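General stress protein 26 (Bacillus anthracis, PDB 3EC6) is of unknown function but binds flavin-adenine dinucleotide and probably works as a flavoprotein of the pyridoxamine 5'-phosphate oxidase-like family. Local coordinates at residues 40-53 with 111-123. Sequence-based numbering, arbitrary orientation.
With FAD (flavin-adenine dinucleotide), chain B.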
loop_
_atom_site.group_PDB
_atom_site.type_symbol
_atom_site.label_atom_id
_atom_site.label_comp_id
_atom_site.label_asym_id
_atom_site.label_seq_id
_atom_site.Cartn_x
_atom_site.Cartn_y
_atom_site.Cartn_z
ATOM N N PHE A 40 3.157 -11.494 -17.048
ATOM C CA PHE A 40 2.542 -11.201 -15.736
ATOM C C PHE A 40 3.559 -11.054 -14.623
ATOM O O PHE A 40 3.200 -10.807 -13.477
ATOM C CB PHE A 40 1.507 -12.288 -15.350
ATOM C CG PHE A 40 0.319 -12.327 -16.282
ATOM C CD1 PHE A 40 -0.593 -11.276 -16.309
ATOM C CD2 PHE A 40 0.158 -13.401 -17.167
ATOM C CE1 PHE A 40 -1.652 -11.281 -17.182
ATOM C CE2 PHE A 40 -0.934 -13.424 -18.056
ATOM C CZ PHE A 40 -1.835 -12.360 -18.049
ATOM N N VAL A 41 4.838 -11.127 -14.977
ATOM C CA VAL A 41 5.915 -10.932 -14.004
ATOM C C VAL A 41 6.209 -9.458 -13.859
ATOM O O VAL A 41 6.438 -8.763 -14.855
ATOM C CB VAL A 41 7.209 -11.710 -14.431
ATOM C CG1 VAL A 41 8.348 -11.400 -13.467
ATOM C CG2 VAL A 41 6.901 -13.248 -14.467
ATOM N N LEU A 42 6.186 -8.950 -12.623
ATOM C CA LEU A 42 6.337 -7.494 -12.425
ATOM C C LEU A 42 7.781 -7.233 -12.001
ATOM O O LEU A 42 8.457 -8.079 -11.433
ATOM C CB LEU A 42 5.389 -6.938 -11.320
ATOM C CG LEU A 42 3.917 -7.167 -11.660
ATOM C CD1 LEU A 42 3.072 -6.640 -10.506
ATOM C CD2 LEU A 42 3.513 -6.463 -12.938
ATOM N N TYR A 43 8.259 -6.029 -12.317
ATOM C CA TYR A 43 9.635 -5.639 -11.926
ATOM C C TYR A 43 9.608 -4.199 -11.419
ATOM O O TYR A 43 8.862 -3.373 -11.951
ATOM C CB TYR A 43 10.587 -5.652 -13.132
ATOM C CG TYR A 43 10.855 -7.041 -13.732
ATOM C CD1 TYR A 43 11.924 -7.825 -13.248
ATOM C CD2 TYR A 43 10.018 -7.572 -14.720
ATOM C CE1 TYR A 43 12.187 -9.131 -13.774
ATOM C CE2 TYR A 43 10.243 -8.859 -15.219
ATOM C CZ TYR A 43 11.318 -9.622 -14.754
ATOM O OH TYR A 43 11.569 -10.899 -15.233
ATOM N N VAL A 44 10.403 -3.914 -10.404
ATOM C CA VAL A 44 10.537 -2.534 -9.899
ATOM C C VAL A 44 12.044 -2.228 -9.880
ATOM O O VAL A 44 12.849 -3.063 -9.455
ATOM C CB VAL A 44 9.999 -2.427 -8.473
ATOM C CG1 VAL A 44 10.286 -1.055 -7.872
ATOM C CG2 VAL A 44 8.476 -2.686 -8.487
ATOM N N ALA A 45 12.405 -1.044 -10.355
ATOM C CA ALA A 45 13.787 -0.582 -10.347
ATOM C C ALA A 45 14.033 0.138 -9.051
ATOM O O ALA A 45 13.229 1.014 -8.644
ATOM C CB ALA A 45 14.008 0.340 -11.558
ATOM N N THR A 46 15.135 -0.195 -8.368
ATOM C CA THR A 46 15.431 0.463 -7.104
ATOM C C THR A 46 16.932 0.453 -6.831
ATOM O O THR A 46 17.711 -0.157 -7.606
ATOM C CB THR A 46 14.571 -0.090 -5.916
ATOM O OG1 THR A 46 14.627 0.840 -4.837
ATOM C CG2 THR A 46 15.058 -1.462 -5.469
ATOM N N ASP A 47 17.312 1.061 -5.714
ATOM C CA ASP A 47 18.710 1.083 -5.294
ATOM C C ASP A 47 18.962 -0.186 -4.480
ATOM O O ASP A 47 18.112 -0.613 -3.642
ATOM C CB ASP A 47 18.912 2.323 -4.412
ATOM C CG ASP A 47 20.283 2.355 -3.740
ATOM O OD1 ASP A 47 21.250 2.819 -4.356
ATOM O OD2 ASP A 47 20.377 1.919 -2.564
ATOM N N ARG A 48 20.125 -0.798 -4.701
ATOM C CA ARG A 48 20.406 -2.080 -4.023
ATOM C C ARG A 48 20.545 -1.994 -2.499
ATOM O O ARG A 48 20.380 -3.013 -1.823
ATOM C CB ARG A 48 21.608 -2.790 -4.616
ATOM C CG ARG A 48 22.889 -2.203 -4.240
ATOM C CD ARG A 48 24.006 -3.251 -4.531
ATOM N NE ARG A 48 24.225 -3.396 -5.972
ATOM C CZ ARG A 48 24.060 -4.526 -6.675
ATOM N NH1 ARG A 48 23.641 -5.682 -6.117
ATOM N NH2 ARG A 48 24.291 -4.492 -7.975
ATOM N N GLN A 49 20.744 -0.793 -1.970
ATOM C CA GLN A 49 20.782 -0.624 -0.525
ATOM C C GLN A 49 19.417 -0.321 0.118
ATOM O O GLN A 49 19.352 -0.082 1.343
ATOM C CB GLN A 49 21.812 0.445 -0.138
ATOM C CG GLN A 49 23.234 0.171 -0.611
ATOM C CD GLN A 49 23.738 -1.221 -0.216
ATOM O OE1 GLN A 49 24.466 -1.847 -0.981
ATOM N NE2 GLN A 49 23.361 -1.694 0.971
ATOM N N SER A 50 18.361 -0.341 -0.686
ATOM C CA SER A 50 16.998 -0.112 -0.223
ATOM C C SER A 50 16.592 -1.065 0.885
ATOM O O SER A 50 16.942 -2.240 0.866
ATOM C CB SER A 50 16.037 -0.280 -1.400
ATOM O OG SER A 50 16.093 0.873 -2.176
ATOM N N LYS A 51 15.853 -0.539 1.861
ATOM C CA LYS A 51 15.309 -1.389 2.906
ATOM C C LYS A 51 14.335 -2.411 2.327
ATOM O O LYS A 51 14.215 -3.477 2.866
ATOM C CB LYS A 51 14.679 -0.578 4.043
ATOM C CG LYS A 51 15.690 0.127 4.938
ATOM C CD LYS A 51 14.905 1.112 5.851
ATOM C CE LYS A 51 15.773 2.242 6.399
ATOM N NZ LYS A 51 16.803 1.714 7.329
ATOM N N LYS A 52 13.676 -2.091 1.211
ATOM C CA LYS A 52 12.783 -3.087 0.592
ATOM C C LYS A 52 13.590 -4.295 0.157
ATOM O O LYS A 52 13.121 -5.412 0.226
ATOM C CB LYS A 52 12.060 -2.520 -0.628
ATOM C CG LYS A 52 11.213 -1.305 -0.350
ATOM C CD LYS A 52 10.107 -1.600 0.682
ATOM C CE LYS A 52 8.774 -1.752 0.085
ATOM N NZ LYS A 52 7.780 -2.119 1.126
ATOM N N ILE A 53 14.827 -4.065 -0.269
ATOM C CA ILE A 53 15.683 -5.182 -0.616
ATOM C C ILE A 53 16.033 -5.996 0.614
ATOM O O ILE A 53 15.993 -7.211 0.564
ATOM C CB ILE A 53 16.964 -4.716 -1.370
ATOM C CG1 ILE A 53 16.650 -3.907 -2.655
ATOM C CG2 ILE A 53 17.898 -5.902 -1.634
ATOM C CD1 ILE A 53 15.887 -4.614 -3.723
ATOM N N PRO A 111 25.948 0.903 -10.787
ATOM C CA PRO A 111 26.057 -0.375 -10.066
ATOM C C PRO A 111 25.016 -0.567 -8.955
ATOM O O PRO A 111 24.739 -1.717 -8.587
ATOM C CB PRO A 111 27.487 -0.331 -9.459
ATOM C CG PRO A 111 27.899 1.027 -9.558
ATOM C CD PRO A 111 27.198 1.678 -10.684
ATOM N N ASN A 112 24.428 0.529 -8.451
ATOM C CA ASN A 112 23.374 0.453 -7.459
ATOM C C ASN A 112 21.990 0.071 -8.013
ATOM O O ASN A 112 21.101 -0.220 -7.232
ATOM C CB ASN A 112 23.256 1.772 -6.686
ATOM C CG ASN A 112 24.543 2.080 -5.897
ATOM O OD1 ASN A 112 25.110 1.155 -5.280
ATOM N ND2 ASN A 112 24.975 3.327 -5.880
ATOM N N TYR A 113 21.835 0.069 -9.345
ATOM C CA TYR A 113 20.519 -0.246 -9.943
ATOM C C TYR A 113 20.312 -1.764 -9.939
ATOM O O TYR A 113 21.077 -2.528 -10.526
ATOM C CB TYR A 113 20.548 0.308 -11.372
ATOM C CG TYR A 113 19.386 -0.002 -12.310
ATOM C CD1 TYR A 113 18.140 -0.449 -11.822
ATOM C CD2 TYR A 113 19.550 0.215 -13.705
ATOM C CE1 TYR A 113 17.121 -0.715 -12.672
ATOM C CE2 TYR A 113 18.501 -0.033 -14.603
ATOM C CZ TYR A 113 17.288 -0.506 -14.046
ATOM O OH TYR A 113 16.248 -0.745 -14.919
ATOM N N VAL A 114 19.257 -2.184 -9.276
ATOM C CA VAL A 114 18.834 -3.591 -9.392
ATOM C C VAL A 114 17.350 -3.568 -9.645
ATOM O O VAL A 114 16.664 -2.540 -9.447
ATOM C CB VAL A 114 19.113 -4.404 -8.098
ATOM C CG1 VAL A 114 20.621 -4.459 -7.842
ATOM C CG2 VAL A 114 18.383 -3.791 -6.873
ATOM N N LEU A 115 16.843 -4.713 -10.067
ATOM C CA LEU A 115 15.394 -4.894 -10.207
ATOM C C LEU A 115 14.877 -5.839 -9.118
ATOM O O LEU A 115 15.497 -6.855 -8.808
ATOM C CB LEU A 115 15.036 -5.487 -11.581
ATOM C CG LEU A 115 15.288 -4.573 -12.784
ATOM C CD1 LEU A 115 15.222 -5.433 -14.060
ATOM C CD2 LEU A 115 14.301 -3.419 -12.824
ATOM N N ILE A 116 13.712 -5.492 -8.558
ATOM C CA ILE A 116 12.974 -6.482 -7.774
ATOM C C ILE A 116 12.011 -7.190 -8.744
ATOM O O ILE A 116 11.230 -6.545 -9.429
ATOM C CB ILE A 116 12.184 -5.796 -6.714
ATOM C CG1 ILE A 116 13.107 -5.078 -5.747
ATOM C CG2 ILE A 116 11.324 -6.842 -6.005
ATOM C CD1 ILE A 116 12.327 -4.220 -4.702
ATOM N N LYS A 117 12.130 -8.522 -8.829
ATOM C CA LYS A 117 11.351 -9.350 -9.727
ATOM C C LYS A 117 10.252 -9.983 -8.901
ATOM O O LYS A 117 10.503 -10.604 -7.875
ATOM C CB LYS A 117 12.247 -10.455 -10.315
ATOM C CG LYS A 117 11.436 -11.480 -11.089
ATOM C CD LYS A 117 12.380 -12.444 -11.795
ATOM C CE LYS A 117 11.633 -13.565 -12.485
ATOM N NZ LYS A 117 12.590 -14.546 -13.069
ATOM N N ILE A 118 9.001 -9.838 -9.309
ATOM C CA ILE A 118 7.890 -10.379 -8.502
ATOM C C ILE A 118 7.211 -11.450 -9.343
ATOM O O ILE A 118 6.607 -11.164 -10.400
ATOM C CB ILE A 118 6.876 -9.271 -8.151
ATOM C CG1 ILE A 118 7.524 -8.267 -7.246
ATOM C CG2 ILE A 118 5.672 -9.890 -7.378
ATOM C CD1 ILE A 118 6.875 -6.955 -7.266
ATOM N N ASN A 119 7.342 -12.693 -8.893
ATOM C CA ASN A 119 6.754 -13.843 -9.587
ATOM C C ASN A 119 5.387 -14.079 -9.001
ATOM O O ASN A 119 5.291 -14.478 -7.851
ATOM C CB ASN A 119 7.589 -15.107 -9.408
ATOM C CG ASN A 119 8.738 -15.158 -10.362
ATOM O OD1 ASN A 119 9.859 -14.846 -10.004
ATOM N ND2 ASN A 119 8.451 -15.507 -11.609
ATOM N N PRO A 120 4.329 -13.782 -9.759
ATOM C CA PRO A 120 3.019 -13.823 -9.126
ATOM C C PRO A 120 2.547 -15.275 -8.903
ATOM O O PRO A 120 2.771 -16.154 -9.745
ATOM C CB PRO A 120 2.093 -13.154 -10.159
ATOM C CG PRO A 120 2.770 -13.577 -11.513
ATOM C CD PRO A 120 4.240 -13.435 -11.195
ATOM N N ASP A 121 1.907 -15.479 -7.754
ATOM C CA ASP A 121 1.174 -16.738 -7.557
ATOM C C ASP A 121 -0.276 -16.483 -7.823
ATOM O O ASP A 121 -0.956 -17.364 -8.399
ATOM C CB ASP A 121 1.363 -17.263 -6.120
ATOM C CG ASP A 121 2.783 -17.804 -5.903
ATOM O OD1 ASP A 121 3.274 -18.515 -6.768
ATOM O OD2 ASP A 121 3.480 -17.412 -4.911
ATOM N N THR A 122 -0.806 -15.348 -7.338
ATOM C CA THR A 122 -2.243 -15.078 -7.483
ATOM C C THR A 122 -2.403 -13.620 -7.909
ATOM O O THR A 122 -1.729 -12.746 -7.354
ATOM C CB THR A 122 -3.012 -15.316 -6.172
ATOM O OG1 THR A 122 -2.657 -16.622 -5.682
ATOM C CG2 THR A 122 -4.541 -15.239 -6.378
ATOM N N ILE A 123 -3.235 -13.380 -8.937
ATOM C CA ILE A 123 -3.574 -11.996 -9.271
ATOM C C ILE A 123 -5.073 -11.868 -9.131
ATOM O O ILE A 123 -5.836 -12.605 -9.807
ATOM C CB ILE A 123 -3.124 -11.597 -10.679
ATOM C CG1 ILE A 123 -1.585 -11.743 -10.802
ATOM C CG2 ILE A 123 -3.600 -10.132 -10.978
ATOM C CD1 ILE A 123 -1.046 -11.329 -12.156
HETATM P PA FAD B . 14.613 3.321 2.158
HETATM O O1A FAD B . 15.603 2.165 2.131
HETATM O O2A FAD B . 15.154 4.604 1.552
HETATM O O5B FAD B . 14.220 3.754 3.690
HETATM C C5B FAD B . 13.165 4.675 3.832
HETATM C C4B FAD B . 12.157 3.932 4.685
HETATM O O4B FAD B . 12.680 3.850 6.027
HETATM C C3B FAD B . 10.832 4.689 4.704
HETATM O O3B FAD B . 9.884 4.081 3.827
HETATM C C2B FAD B . 10.482 4.708 6.192
HETATM O O2B FAD B . 9.643 3.613 6.518
HETATM C C1B FAD B . 11.818 4.538 6.919
HETATM N N9A FAD B . 12.421 5.851 7.256
HETATM C C8A FAD B . 12.217 7.036 6.585
HETATM N N7A FAD B . 12.928 8.016 7.197
HETATM C C5A FAD B . 13.594 7.480 8.237
HETATM C C6A FAD B . 14.451 8.064 9.169
HETATM N N6A FAD B . 14.477 9.402 9.275
HETATM N N1A FAD B . 14.987 7.256 10.158
HETATM C C2A FAD B . 14.679 5.898 10.209
HETATM N N3A FAD B . 13.824 5.328 9.270
HETATM C C4A FAD B . 13.291 6.117 8.294
HETATM N N1 FAD B . 11.772 4.425 -5.308
HETATM C C2 FAD B . 12.458 3.514 -6.085
HETATM O O2 FAD B . 13.546 3.146 -5.631
HETATM N N3 FAD B . 11.928 3.020 -7.254
HETATM C C4 FAD B . 10.705 3.464 -7.710
HETATM O O4 FAD B . 10.229 3.005 -8.789
HETATM C C4X FAD B . 10.013 4.445 -6.971
HETATM N N5 FAD B . 8.791 4.902 -7.438
HETATM C C5X FAD B . 8.127 5.872 -6.699
HETATM C C6 FAD B . 6.900 6.334 -7.214
HETATM C C7 FAD B . 6.217 7.284 -6.449
HETATM C C7M FAD B . 4.904 7.797 -6.991
HETATM C C8 FAD B . 6.736 7.757 -5.224
HETATM C C8M FAD B . 5.999 8.772 -4.363
HETATM C C9 FAD B . 7.933 7.247 -4.706
HETATM C C9A FAD B . 8.648 6.300 -5.465
HETATM N N10 FAD B . 9.852 5.801 -4.981
HETATM C C10 FAD B . 10.551 4.881 -5.761
HETATM C "C1'" FAD B . 10.406 6.115 -3.630
HETATM C "C2'" FAD B . 10.069 5.063 -2.562
HETATM O "O2'" FAD B . 8.654 4.929 -2.403
HETATM C "C3'" FAD B . 10.633 5.559 -1.229
HETATM O "O3'" FAD B . 12.043 5.758 -1.428
HETATM C "C4'" FAD B . 10.390 4.559 -0.106
HETATM O "O4'" FAD B . 10.673 5.136 1.210
HETATM C "C5'" FAD B . 11.265 3.309 -0.305
HETATM O "O5'" FAD B . 11.062 2.428 0.789
HETATM P P FAD B . 12.402 1.715 1.334
HETATM O O1P FAD B . 12.146 1.020 2.666
HETATM O O2P FAD B . 13.101 0.913 0.273
HETATM O O3P FAD B . 13.189 3.094 1.543
HETATM O O HOH W 1 3.921 -10.231 -10.715
HETATM O O HOH W 2 13.851 -12.428 -14.891
HETATM O O HOH W 3 26.480 -1.200 -5.766
#
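R48 reaches over V114 to the carbonyl oxygen of P111. Its CB rests against V114 CG1 and the carbonyl of N112; CG, held between backbone N and carbonyl carbon (chi1 75°), sits near N112 O and OD1, the two side chains crossing at about a right angle. A bend at chi3 then brings the guanidinium side-on to P111 O, which accepts from R48 NE (3.1 Å) and R48 NH2 (2.9 Å), the oxygen lying close to the guanidinium plane. V114 CG1 covers one face of that group, 3.6 Å from R48 CZ and near both NH1 and NH2, while NH2 also makes a salt bridge to E88. R48 follows strand 41-47, which runs antiparallel to 113-120 in the curled sheet of the flavin-binding split-barrel family, with L42, V44 and T46 as hydrogen-bonded partners of I118, I116 and V114. On one face, K117 runs fully extended alongside the Y43 ring, its CG 3.6 Å from Y43 CE1, and a water joins K117 NZ to the tyrosine OH. On the other, I53 CD1 of helix 51-58 presses tightly on I116 CG1 at 3.5 Å. Strand 41-47 also holds the flavin: A45 O accepts from FAD N3 at 2.8 Å, and T46 OG1 donates to FAD O2 at 2.7 Å. Past the turn 47-50, the backbone N atoms of K51 and K52 bind the cofactor's two phosphates at the helix start.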